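Local coordinates for protein CrmK (Actinoalloteichus sp. WH1-2216-6, PDB 5I1V) that acts as a flavin-dependent oxidase with covalently bound FAD in the recycling of shunt products during caerulomycin biosynthesis, at residues Glu156-Asp161 / Val166-Ala171; His224-Ser229 / Trp297-Leu302; Asp453-Glu458 / Val464-Ile469. One frame throughout, in Å; residues are numbered along the deposited sequence.

Contact 1. Residues Glu156-Asp161 / Val166-Ala171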
loop_
_atom_site.group_PDB
_atom_site.type_symbol
_atom_site.label_atom_id
_atom_site.label_comp_id
_atom_site.label_asym_id
_atom_site.label_seq_id
_atom_site.Cartn_x
_atom_site.Cartn_y
_atom_site.Cartn_z
ATOM N N GLU A 156 1.906 26.745 -5.153
ATOM C CA GLU A 156 2.179 27.121 -6.505
ATOM C C GLU A 156 1.027 26.634 -7.338
ATOM O O GLU A 156 0.664 25.464 -7.275
ATOM C CB GLU A 156 3.496 26.506 -6.992
ATOM C CG GLU A 156 3.855 26.929 -8.378
ATOM C CD GLU A 156 5.115 26.239 -8.878
ATOM O OE1 GLU A 156 5.058 25.065 -9.304
ATOM O OE2 GLU A 156 6.172 26.897 -8.848
ATOM N N VAL A 157 0.387 27.545 -8.059
ATOM C CA VAL A 157 -0.799 27.253 -8.838
ATOM C C VAL A 157 -0.677 27.795 -10.248
ATOM O O VAL A 157 -0.257 28.950 -10.441
ATOM C CB VAL A 157 -2.012 27.940 -8.225
ATOM C CG1 VAL A 157 -3.303 27.347 -8.713
ATOM C CG2 VAL A 157 -1.967 27.836 -6.706
ATOM N N VAL A 158 -1.054 26.972 -11.221
ATOM C CA VAL A 158 -1.163 27.388 -12.587
ATOM C C VAL A 158 -2.561 27.921 -12.788
ATOM O O VAL A 158 -3.544 27.206 -12.591
ATOM C CB VAL A 158 -0.886 26.193 -13.522
ATOM C CG1 VAL A 158 -1.117 26.555 -14.970
ATOM C CG2 VAL A 158 0.553 25.733 -13.349
ATOM N N VAL A 159 -2.624 29.163 -13.219
ATOM C CA VAL A 159 -3.884 29.901 -13.309
ATOM C C VAL A 159 -4.058 30.516 -14.716
ATOM O O VAL A 159 -3.090 30.628 -15.467
ATOM C CB VAL A 159 -3.985 31.024 -12.292
ATOM C CG1 VAL A 159 -4.131 30.499 -10.887
ATOM C CG2 VAL A 159 -2.797 32.006 -12.403
ATOM N N VAL A 160 -5.296 30.863 -15.046
ATOM C CA VAL A 160 -5.704 31.366 -16.359
ATOM C C VAL A 160 -6.418 32.713 -16.217
ATOM O O VAL A 160 -7.433 32.822 -15.532
ATOM C CB VAL A 160 -6.676 30.395 -17.041
ATOM C CG1 VAL A 160 -6.977 30.842 -18.474
ATOM C CG2 VAL A 160 -6.132 28.965 -16.994
ATOM N N ASP A 161 -5.881 33.745 -16.832
ATOM C CA ASP A 161 -6.524 35.081 -16.725
ATOM C C ASP A 161 -7.685 35.236 -17.681
ATOM O O ASP A 161 -7.970 34.314 -18.421
ATOM C CB ASP A 161 -5.499 36.203 -16.869
ATOM C CG ASP A 161 -5.074 36.481 -18.292
ATOM O OD1 ASP A 161 -5.606 35.892 -19.263
ATOM O OD2 ASP A 161 -4.172 37.340 -18.430
ATOM N N VAL A 166 -2.056 31.800 -19.600
ATOM C CA VAL A 166 -1.781 30.873 -18.481
ATOM C C VAL A 166 -0.454 31.248 -17.802
ATOM O O VAL A 166 0.568 31.433 -18.451
ATOM C CB VAL A 166 -1.765 29.403 -18.951
ATOM C CG1 VAL A 166 -1.572 28.444 -17.783
ATOM C CG2 VAL A 166 -3.051 29.046 -19.661
ATOM N N SER A 167 -0.472 31.417 -16.491
ATOM C CA SER A 167 0.754 31.667 -15.773
ATOM C C SER A 167 0.789 30.901 -14.439
ATOM O O SER A 167 -0.154 30.163 -14.096
ATOM C CB SER A 167 0.967 33.172 -15.609
ATOM O OG SER A 167 -0.071 33.707 -14.878
ATOM N N THR A 168 1.932 30.954 -13.794
ATOM C CA THR A 168 2.174 30.274 -12.545
ATOM C C THR A 168 2.378 31.304 -11.476
ATOM O O THR A 168 3.158 32.270 -11.651
ATOM C CB THR A 168 3.425 29.403 -12.605
ATOM O OG1 THR A 168 3.365 28.544 -13.761
ATOM C CG2 THR A 168 3.482 28.526 -11.358
ATOM N N VAL A 169 1.732 31.095 -10.352
ATOM C CA VAL A 169 1.899 31.992 -9.238
ATOM C C VAL A 169 2.209 31.189 -7.991
ATOM O O VAL A 169 1.700 30.095 -7.805
ATOM C CB VAL A 169 0.677 32.916 -9.050
ATOM C CG1 VAL A 169 0.410 33.720 -10.312
ATOM C CG2 VAL A 169 -0.576 32.149 -8.723
ATOM N N VAL A 170 2.986 31.773 -7.112
ATOM C CA VAL A 170 3.185 31.215 -5.786
ATOM C C VAL A 170 2.469 32.139 -4.819
ATOM O O VAL A 170 2.695 33.360 -4.790
ATOM C CB VAL A 170 4.666 31.122 -5.433
ATOM C CG1 VAL A 170 4.862 30.793 -3.958
ATOM C CG2 VAL A 170 5.346 30.065 -6.317
ATOM N N ALA A 171 1.556 31.567 -4.065
ATOM C CA ALA A 171 0.797 32.345 -3.106
ATOM C C ALA A 171 1.205 31.879 -1.698
ATOM O O ALA A 171 1.232 30.682 -1.418
ATOM C CB ALA A 171 -0.685 32.129 -3.315
#

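Contact 2. Residues His224-Ser229 / Trp297-Leu302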
loop_
_atom_site.group_PDB
_atom_site.type_symbol
_atom_site.label_atom_id
_atom_site.label_comp_id
_atom_site.label_asym_id
_atom_site.label_seq_id
_atom_site.Cartn_x
_atom_site.Cartn_y
_atom_site.Cartn_z
ATOM N N HIS A 224 -0.199 3.585 22.758
ATOM C CA HIS A 224 -0.980 2.424 23.172
ATOM C C HIS A 224 -2.188 2.346 22.247
ATOM O O HIS A 224 -2.893 3.355 22.054
ATOM C CB HIS A 224 -1.505 2.598 24.601
ATOM C CG HIS A 224 -0.441 2.632 25.649
ATOM N ND1 HIS A 224 0.331 1.534 25.958
ATOM C CD2 HIS A 224 -0.025 3.626 26.467
ATOM C CE1 HIS A 224 1.182 1.851 26.919
ATOM N NE2 HIS A 224 0.985 3.114 27.246
ATOM N N VAL A 225 -2.469 1.152 21.727
ATOM C CA VAL A 225 -3.486 0.961 20.726
ATOM C C VAL A 225 -4.472 -0.068 21.279
ATOM O O VAL A 225 -4.082 -1.000 21.941
ATOM C CB VAL A 225 -2.879 0.456 19.401
ATOM C CG1 VAL A 225 -3.980 0.197 18.384
ATOM C CG2 VAL A 225 -1.828 1.456 18.835
ATOM N N ALA A 226 -5.752 0.159 21.062
ATOM C CA ALA A 226 -6.773 -0.792 21.433
ATOM C C ALA A 226 -7.678 -1.006 20.237
ATOM O O ALA A 226 -8.142 -0.045 19.611
ATOM C CB ALA A 226 -7.581 -0.270 22.617
ATOM N N ARG A 227 -7.941 -2.265 19.934
ATOM C CA ARG A 227 -8.788 -2.615 18.822
ATOM C C ARG A 227 -9.883 -3.478 19.457
ATOM O O ARG A 227 -9.614 -4.398 20.218
ATOM C CB ARG A 227 -7.989 -3.328 17.746
ATOM C CG ARG A 227 -6.622 -2.645 17.498
ATOM C CD ARG A 227 -6.258 -2.439 16.031
ATOM N NE ARG A 227 -6.098 -3.724 15.362
ATOM C CZ ARG A 227 -6.650 -4.077 14.199
ATOM N NH1 ARG A 227 -7.385 -3.222 13.480
ATOM N NH2 ARG A 227 -6.438 -5.308 13.728
ATOM N N VAL A 228 -11.112 -3.085 19.213
ATOM C CA VAL A 228 -12.257 -3.619 19.915
ATOM C C VAL A 228 -13.252 -4.055 18.869
ATOM O O VAL A 228 -13.376 -3.411 17.861
ATOM C CB VAL A 228 -12.853 -2.528 20.794
ATOM C CG1 VAL A 228 -13.987 -3.068 21.649
ATOM C CG2 VAL A 228 -11.791 -1.968 21.704
ATOM N N SER A 229 -13.981 -5.145 19.098
ATOM C CA SER A 229 -15.115 -5.490 18.249
ATOM C C SER A 229 -16.261 -6.024 19.093
ATOM O O SER A 229 -16.026 -6.678 20.102
ATOM C CB SER A 229 -14.718 -6.545 17.226
ATOM O OG SER A 229 -14.031 -7.583 17.878
ATOM N N TRP A 297 -10.069 3.585 31.279
ATOM C CA TRP A 297 -11.236 4.378 31.691
ATOM C C TRP A 297 -12.171 4.585 30.542
ATOM O O TRP A 297 -13.396 4.473 30.692
ATOM C CB TRP A 297 -10.862 5.759 32.257
ATOM C CG TRP A 297 -10.105 5.692 33.526
ATOM C CD1 TRP A 297 -10.114 4.662 34.445
ATOM C CD2 TRP A 297 -9.220 6.687 34.041
ATOM N NE1 TRP A 297 -9.261 4.961 35.484
ATOM C CE2 TRP A 297 -8.703 6.197 35.263
ATOM C CE3 TRP A 297 -8.812 7.950 33.592
ATOM C CZ2 TRP A 297 -7.790 6.931 36.039
ATOM C CZ3 TRP A 297 -7.886 8.674 34.354
ATOM C CH2 TRP A 297 -7.405 8.171 35.574
ATOM N N PHE A 298 -11.588 4.889 29.381
ATOM C CA PHE A 298 -12.386 5.113 28.196
ATOM C C PHE A 298 -13.114 3.820 27.805
ATOM O O PHE A 298 -14.315 3.826 27.624
ATOM C CB PHE A 298 -11.502 5.666 27.059
ATOM C CG PHE A 298 -12.144 5.610 25.705
ATOM C CD1 PHE A 298 -13.230 6.396 25.430
ATOM C CD2 PHE A 298 -11.615 4.794 24.682
ATOM C CE1 PHE A 298 -13.841 6.346 24.175
ATOM C CE2 PHE A 298 -12.201 4.759 23.430
ATOM C CZ PHE A 298 -13.317 5.531 23.177
ATOM N N LEU A 299 -12.388 2.710 27.730
ATOM C CA LEU A 299 -12.974 1.443 27.330
ATOM C C LEU A 299 -14.096 1.003 28.322
ATOM O O LEU A 299 -15.116 0.477 27.908
ATOM C CB LEU A 299 -11.899 0.368 27.207
ATOM C CG LEU A 299 -10.852 0.570 26.096
ATOM C CD1 LEU A 299 -9.801 -0.510 26.221
ATOM C CD2 LEU A 299 -11.489 0.548 24.707
ATOM N N ALA A 300 -13.917 1.269 29.609
ATOM C CA ALA A 300 -14.970 0.972 30.606
ATOM C C ALA A 300 -16.229 1.812 30.391
ATOM O O ALA A 300 -17.346 1.285 30.494
ATOM C CB ALA A 300 -14.447 1.170 32.023
ATOM N N GLU A 301 -16.086 3.100 30.084
ATOM C CA GLU A 301 -17.278 3.936 29.872
ATOM C C GLU A 301 -18.111 3.459 28.693
ATOM O O GLU A 301 -19.349 3.485 28.736
ATOM C CB GLU A 301 -16.945 5.403 29.627
ATOM C CG GLU A 301 -16.500 6.169 30.856
ATOM C CD GLU A 301 -16.970 7.620 30.883
ATOM O OE1 GLU A 301 -17.916 8.013 30.146
ATOM O OE2 GLU A 301 -16.382 8.387 31.674
ATOM N N LEU A 302 -17.445 3.028 27.625
ATOM C CA LEU A 302 -18.174 2.510 26.474
ATOM C C LEU A 302 -19.098 1.398 26.832
ATOM O O LEU A 302 -20.158 1.270 26.232
ATOM C CB LEU A 302 -17.227 1.953 25.418
ATOM C CG LEU A 302 -16.462 2.980 24.606
ATOM C CD1 LEU A 302 -15.850 2.265 23.405
ATOM C CD2 LEU A 302 -17.359 4.102 24.150
#

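Contact 3. Residues Asp453-Glu458 / Val464-Ile469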
loop_
_atom_site.group_PDB
_atom_site.type_symbol
_atom_site.label_atom_id
_atom_site.label_comp_id
_atom_site.label_asym_id
_atom_site.label_seq_id
_atom_site.Cartn_x
_atom_site.Cartn_y
_atom_site.Cartn_z
ATOM N N ASP A 453 -25.781 14.094 -4.027
ATOM C CA ASP A 453 -27.160 14.031 -3.482
ATOM C C ASP A 453 -27.530 15.292 -2.685
ATOM O O ASP A 453 -28.714 15.602 -2.601
ATOM C CB ASP A 453 -27.390 12.781 -2.628
ATOM C CG ASP A 453 -27.188 11.469 -3.408
ATOM O OD1 ASP A 453 -27.209 11.498 -4.655
ATOM O OD2 ASP A 453 -26.996 10.400 -2.771
ATOM N N LEU A 454 -26.550 16.058 -2.161
ATOM C CA LEU A 454 -26.882 17.283 -1.405
ATOM C C LEU A 454 -27.383 18.384 -2.312
ATOM O O LEU A 454 -27.912 19.349 -1.840
ATOM C CB LEU A 454 -25.738 17.790 -0.498
ATOM C CG LEU A 454 -25.111 16.820 0.512
ATOM C CD1 LEU A 454 -24.104 17.515 1.425
ATOM C CD2 LEU A 454 -26.119 16.045 1.329
ATOM N N ALA A 455 -27.216 18.248 -3.622
ATOM C CA ALA A 455 -27.783 19.213 -4.555
ATOM C C ALA A 455 -29.000 18.630 -5.280
ATOM O O ALA A 455 -29.521 19.235 -6.215
ATOM C CB ALA A 455 -26.723 19.661 -5.554
ATOM N N ASP A 456 -29.429 17.445 -4.860
ATOM C CA ASP A 456 -30.512 16.724 -5.538
ATOM C C ASP A 456 -31.793 16.999 -4.757
ATOM O O ASP A 456 -31.891 16.561 -3.619
ATOM C CB ASP A 456 -30.244 15.234 -5.518
ATOM C CG ASP A 456 -31.246 14.447 -6.325
ATOM O OD1 ASP A 456 -32.400 14.893 -6.478
ATOM O OD2 ASP A 456 -30.888 13.367 -6.794
ATOM N N PRO A 457 -32.775 17.701 -5.362
ATOM C CA PRO A 457 -33.952 18.056 -4.546
ATOM C C PRO A 457 -34.815 16.858 -4.071
ATOM O O PRO A 457 -35.609 17.018 -3.189
ATOM C CB PRO A 457 -34.750 19.025 -5.428
ATOM C CG PRO A 457 -33.979 19.198 -6.700
ATOM C CD PRO A 457 -32.829 18.243 -6.732
ATOM N N GLU A 458 -34.624 15.664 -4.612
ATOM C CA GLU A 458 -35.263 14.487 -4.052
ATOM C C GLU A 458 -34.688 14.033 -2.702
ATOM O O GLU A 458 -35.417 13.443 -1.920
ATOM C CB GLU A 458 -35.187 13.326 -5.037
ATOM C CG GLU A 458 -35.637 11.996 -4.436
ATOM C CD GLU A 458 -35.758 10.882 -5.452
ATOM O OE1 GLU A 458 -35.545 11.127 -6.665
ATOM O OE2 GLU A 458 -36.060 9.749 -5.024
ATOM N N VAL A 464 -31.534 24.191 2.176
ATOM C CA VAL A 464 -30.187 24.701 2.389
ATOM C C VAL A 464 -29.304 24.193 1.225
ATOM O O VAL A 464 -29.287 22.994 0.941
ATOM C CB VAL A 464 -29.660 24.323 3.786
ATOM C CG1 VAL A 464 -28.202 24.688 3.932
ATOM C CG2 VAL A 464 -30.452 25.063 4.868
ATOM N N PRO A 465 -28.593 25.109 0.533
ATOM C CA PRO A 465 -27.862 24.685 -0.659
ATOM C C PRO A 465 -26.632 23.870 -0.301
ATOM O O PRO A 465 -26.124 24.004 0.795
ATOM C CB PRO A 465 -27.491 26.001 -1.350
ATOM C CG PRO A 465 -27.650 27.057 -0.347
ATOM C CD PRO A 465 -28.600 26.570 0.686
ATOM N N TRP A 466 -26.184 23.020 -1.220
ATOM C CA TRP A 466 -24.967 22.221 -1.023
ATOM C C TRP A 466 -23.827 23.098 -0.512
ATOM O O TRP A 466 -23.139 22.719 0.412
ATOM C CB TRP A 466 -24.549 21.471 -2.307
ATOM C CG TRP A 466 -24.164 22.377 -3.473
ATOM C CD1 TRP A 466 -25.009 22.906 -4.401
ATOM C CD2 TRP A 466 -22.868 22.877 -3.785
ATOM N NE1 TRP A 466 -24.319 23.694 -5.263
ATOM C CE2 TRP A 466 -23.001 23.708 -4.905
ATOM C CE3 TRP A 466 -21.602 22.709 -3.220
ATOM C CZ2 TRP A 466 -21.925 24.358 -5.493
ATOM C CZ3 TRP A 466 -20.518 23.382 -3.797
ATOM C CH2 TRP A 466 -20.694 24.194 -4.920
ATOM N N HIS A 467 -23.639 24.276 -1.069
ATOM C CA HIS A 467 -22.428 25.036 -0.709
ATOM C C HIS A 467 -22.399 25.595 0.732
ATOM O O HIS A 467 -21.348 25.785 1.325
ATOM C CB HIS A 467 -22.126 26.124 -1.731
ATOM C CG HIS A 467 -23.314 26.939 -2.114
ATOM N ND1 HIS A 467 -23.789 27.962 -1.327
ATOM C CD2 HIS A 467 -24.133 26.877 -3.193
ATOM C CE1 HIS A 467 -24.823 28.524 -1.928
ATOM N NE2 HIS A 467 -25.046 27.887 -3.061
ATOM N N THR A 468 -23.559 25.885 1.290
ATOM C CA THR A 468 -23.622 26.189 2.700
ATOM C C THR A 468 -23.233 25.051 3.606
ATOM O O THR A 468 -22.539 25.254 4.621
ATOM C CB THR A 468 -25.044 26.628 3.031
ATOM O OG1 THR A 468 -25.301 27.764 2.207
ATOM C CG2 THR A 468 -25.171 26.929 4.515
ATOM N N ILE A 469 -23.690 23.859 3.246
ATOM C CA ILE A 469 -23.407 22.679 4.002
ATOM C C ILE A 469 -21.896 22.371 4.035
ATOM O O ILE A 469 -21.394 21.924 5.051
ATOM C CB ILE A 469 -24.178 21.479 3.455
ATOM C CG1 ILE A 469 -25.666 21.697 3.716
ATOM C CG2 ILE A 469 -23.723 20.211 4.158
ATOM C CD1 ILE A 469 -26.574 20.876 2.849
#

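Contact 1. Residues Glu156-Asp161 / Val166-Ala171
Val166 meets the partner strand with both of its methyls: CG1 lies 3.4 Å from CG1 of Val158, tighter than an ordinary methyl contact, and CG2 lies 4.1 Å from CG2 of Val160. A beta-branched residue suits this place because each branch serves a different neighbour. On the same face Glu156 lays its aliphatic part against Thr168. With CG anti to the backbone N (chi1 -177°) and the chain extended beyond it, CG of Glu156 comes 3.4 Å from Thr168 CG2 and 4.0 Å from Val170 CG2. OE1 of Glu156 is gripped three times, by a salt bridge to Arg199 and hydrogen bonds with the hydroxyls of Thr198 and Thr40. Replacing this glutamate by an alanine would probably leave Arg199 without its carboxylate mate and take away the aliphatic chain that lies against the methyl of Thr168. The strands are the two arms of an antiparallel hairpin at the edge of a five-stranded sheet in the FAD-binding domain. Val159 and Ser167 form one of its hydrogen-bonded pairs, Val159 N to Ser167 O at 2.8 Å and Ser167 N to Val159 O at 2.9 Å. The side chain of Val159 turns to the other face, where CG2 sits 3.6 Å from Ser167 O and 4.2 Å from Val169 CG1. Helix 40-52 covers the face of Val158, Val160 and Thr168, whereas Val157, on the Val159 face, lies near the FAD-binding Ile197.

Contact 2. Residues His224-Ser229 / Trp297-Leu302
A helix laid against one face of the large antiparallel sheet sets Leu299, on helix 291-303, over Ala226 and Val228 of strand 222-231. The leucine straddles two positions of the strand with its forked end. CD1 of Leu299 stands 4.2 Å from Ala226 CB, and its CD2 stands 3.9 Å from Val228 CG2. Ala226 and Val228, two residues apart on an extended chain, both point toward the helix, while Arg227 between them points away and packs on Pro333 of the second subunit. The nearest CA atoms, those of Ala226 and Leu299, are 8.8 Å apart, and the leucine spans most of that gap, so the short methyl of an alanine is enough to meet it. CG of Leu299 lies anti to its carbonyl carbon (chi1 -66°), and a nearly straight second torsion (chi2 174°) carries CD1 outward from the helix. Leu299 and Val228 run past each other in opposite directions and touch through one end methyl each. The contact is wholly apolar, with no hydrogen bond across it. Phe298 and Leu302 share the sheet-facing side of the helix, where CG of Leu302 lies over one face of the Phe298 ring, offset toward its rim. Met280 of strand 277-285 touches Phe298, Leu299 and Leu302, and Leu312 of strand 311-318 reaches both Leu299 and Val228. Helix 237-253 packs alongside, its Trp250 ring meeting that of Phe298 with the planes at about 55°.

Contact 3. Residues Asp453-Glu458 / Val464-Ile469
Leu454 and Ile469 pack at a slant to one another, Leu454 CD1 coming 3.9 Å from Ile469 CG2, where a short 3-10 turn rests on the start of helix 466-471 in the berberine-like part of the chain. Pro465 stands at the N-cap of that helix. Trp466 and Ile469 are three residues apart, nearly one helical turn, and so both direct their first side-chain bond to the 3-10 turn. Leu454 lies against both: its CB is 4.3 Å from CB of Trp466. Leucine fits because its CB meets the tryptophan stem while its longer branch carries CD1 on to the isoleucine methyl. The indole does not follow its stem toward the turn. CG of Trp466 lies between the backbone N and the carbonyl carbon (chi1 64°), which swings the ring away and leaves CD1 3.8 Å from Ala455 CB, an oblique approach. The short methyl of Ala455 lets the turn come close to the indole, which stacks with Phe495; Ala455 touches Phe495 too. Within the helix, His467 CB lies 3.7 Å above the indole plane, toward the rim of the ring. Asn460 ties the two segments by bonding with ND2 to the carbonyl oxygens of Leu454 and Val464. Beyond the turn the chain makes an Asx turn, in which Glu458 N donates to Asp456 OD1 at 3.0 Å from above the carboxylate plane, 38° out of it.

Overall arrangement
The three contacts follow one another along the chain and share no strand or helix. Contact 1 belongs to the FAD-binding domain, and contact 2, on the opposite side of the chain's centre, to the large antiparallel sheet; their centres are 48 Å apart. Contact 3 lies in the berberine-like part, with its tryptophan side chain about 11 Å from FAD. Contact 2 is buried, whereas contacts 1 and 3 are partly buried. Their chemistry depends on which elements meet: neighbouring strands in contact 1 are joined by a backbone hydrogen-bond ladder with valines on both faces, while a sheet and a helix in contact 2, and a turn and a helix start in contact 3, meet through apolar side chains.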